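Long-range contact in TerD domain-containing protein (Streptomyces coelicolor A3, PDB 2QZ7), which is of unknown function but belongs to the TerD family, whose members are linked to tellurium resistance, and binds sodium ions in the crystal: residues Ile47-Ala52 and Thr184-Ala189. Sequence-based numbering, arbitrary orientation.
Sequences IATTYA and TEMGSA
Met186, modelled as selenomethionine, lays its side chain against the row formed by Ile47, Thr49 and Tyr51 on one face of strand 44-52, and this is the tight part of the contact. A bend at chi3 (-60°) of Met186 brings CE to 3.5 Å from O of Ile47. The selenium rests against CG2 of Ile47 (4.0 Å) and both branches of Thr49, with OG1 at 3.4 Å. With chi1 at 37° Thr49 OG1 lies between its backbone N and carbonyl carbon, where it touches the selenium and shares a 2.9 Å hydrogen bond with Tyr51 OH; either oxygen could donate. Next along the strand, the phenol reaches across to the type I turn Glu185-Ser188: Tyr51 OH comes within 3.1 Å of CA of Gly187, where the missing side chain lets the hydroxyl approach the backbone.

The looser side is polar and runs through water. One water, in the plane of the Tyr51 ring at its edge, lies 2.6 Å from Tyr51 OH and accepts from Gly187 N at 2.9 Å. At the end of the turn, Ser188 is partly exposed and closes it, its OG and N both donating to Glu185 O. Arg106 joins the two parts from the adjacent strand 104-113, making a cation-pi contact with Tyr51 and a hydrogen bond to Gly187 O.

The C-terminal segment after helix 179-185 is thus seated on one sheet of the fold by apolar burial and a water bridge, and the phenol oxygen, buried over Gly187, has two polar partners, the Thr49 hydroxyl and the water.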
loop_
_atom_site.group_PDB
_atom_site.type_symbol
_atom_site.label_atom_id
_atom_site.label_comp_id
_atom_site.label_asym_id
_atom_site.label_seq_id
_atom_site.Cartn_x
_atom_site.Cartn_y
_atom_site.Cartn_z
ATOM N N ILE A 47 0.434 -1.909 2.924
ATOM C CA ILE A 47 1.290 -1.169 3.859
ATOM C C ILE A 47 1.274 0.280 3.442
ATOM O O ILE A 47 1.398 0.560 2.262
ATOM C CB ILE A 47 2.773 -1.687 3.781
ATOM C CG1 ILE A 47 2.851 -3.205 4.122
ATOM C CG2 ILE A 47 3.650 -0.866 4.713
ATOM C CD1 ILE A 47 4.302 -3.800 3.946
ATOM N N ALA A 48 1.152 1.209 4.396
ATOM C CA ALA A 48 1.314 2.641 4.092
ATOM C C ALA A 48 2.302 3.299 5.059
ATOM O O ALA A 48 2.510 2.810 6.175
ATOM C CB ALA A 48 -0.044 3.383 4.169
ATOM N N THR A 49 2.915 4.387 4.595
ATOM C CA THR A 49 3.801 5.240 5.405
ATOM C C THR A 49 3.450 6.657 5.198
ATOM O O THR A 49 2.982 7.020 4.136
ATOM C CB THR A 49 5.262 5.042 5.027
ATOM O OG1 THR A 49 5.325 4.840 3.615
ATOM C CG2 THR A 49 5.830 3.739 5.728
ATOM N N THR A 50 3.697 7.459 6.229
ATOM C CA THR A 50 3.444 8.891 6.222
ATOM C C THR A 50 4.815 9.583 6.334
ATOM O O THR A 50 5.798 8.972 6.854
ATOM C CB THR A 50 2.557 9.283 7.439
ATOM O OG1 THR A 50 3.190 8.825 8.643
ATOM C CG2 THR A 50 1.198 8.600 7.333
ATOM N N TYR A 51 4.869 10.805 5.794
ATOM C CA TYR A 51 6.094 11.626 5.676
ATOM C C TYR A 51 5.806 13.061 6.113
ATOM O O TYR A 51 4.757 13.623 5.766
ATOM C CB TYR A 51 6.681 11.580 4.240
ATOM C CG TYR A 51 6.996 10.146 3.878
ATOM C CD1 TYR A 51 8.258 9.588 4.177
ATOM C CD2 TYR A 51 6.017 9.312 3.325
ATOM C CE1 TYR A 51 8.529 8.248 3.897
ATOM C CE2 TYR A 51 6.278 7.963 3.066
ATOM C CZ TYR A 51 7.546 7.440 3.356
ATOM O OH TYR A 51 7.832 6.098 3.106
ATOM N N ALA A 52 6.735 13.608 6.904
ATOM C CA ALA A 52 6.707 14.977 7.430
ATOM C C ALA A 52 6.786 15.992 6.306
ATOM O O ALA A 52 7.496 15.770 5.318
ATOM C CB ALA A 52 7.875 15.207 8.398
ATOM N N THR A 184 10.769 0.699 4.902
ATOM C CA THR A 184 11.882 1.689 5.026
ATOM C C THR A 184 12.279 2.412 3.737
ATOM O O THR A 184 12.913 3.493 3.777
ATOM C CB THR A 184 13.180 1.045 5.589
ATOM O OG1 THR A 184 13.868 0.338 4.538
ATOM C CG2 THR A 184 12.852 0.085 6.756
ATOM N N GLU A 185 11.943 1.824 2.597
ATOM C CA GLU A 185 12.457 2.342 1.309
ATOM C C GLU A 185 11.349 2.755 0.363
ATOM O O GLU A 185 11.626 3.432 -0.619
ATOM C CB GLU A 185 13.367 1.322 0.613
ATOM C CG GLU A 185 12.709 0.066 0.133
ATOM C CD GLU A 185 13.702 -0.925 -0.476
ATOM O OE1 GLU A 185 14.921 -0.697 -0.402
ATOM O OE2 GLU A 185 13.271 -1.945 -1.029
HETATM N N MSE A 186 10.086 2.405 0.701
HETATM C CA MSE A 186 8.971 2.663 -0.221
HETATM C C MSE A 186 8.768 4.172 -0.457
HETATM O O MSE A 186 8.192 4.542 -1.467
HETATM C CB MSE A 186 7.656 2.055 0.282
HETATM C CG MSE A 186 7.121 2.720 1.522
HETATM SE SE MSE A 186 5.622 1.720 2.360
HETATM C CE MSE A 186 4.355 1.747 0.895
ATOM N N GLY A 187 9.211 5.023 0.473
ATOM C CA GLY A 187 9.041 6.480 0.320
ATOM C C GLY A 187 10.227 7.206 -0.265
ATOM O O GLY A 187 10.175 8.428 -0.497
ATOM N N SER A 188 11.308 6.483 -0.540
ATOM C CA SER A 188 12.508 7.182 -1.008
ATOM C C SER A 188 12.293 7.699 -2.441
ATOM O O SER A 188 11.550 7.102 -3.240
ATOM C CB SER A 188 13.750 6.281 -0.920
ATOM O OG SER A 188 13.510 5.091 -1.658
ATOM N N ALA A 189 12.930 8.836 -2.730
ATOM C CA ALA A 189 12.949 9.423 -4.061
ATOM C C ALA A 189 13.363 8.391 -5.128
ATOM O O ALA A 189 14.447 7.810 -5.012
ATOM C CB ALA A 189 13.909 10.618 -4.066
HETATM O O HOH W 1 9.960 4.687 3.229
#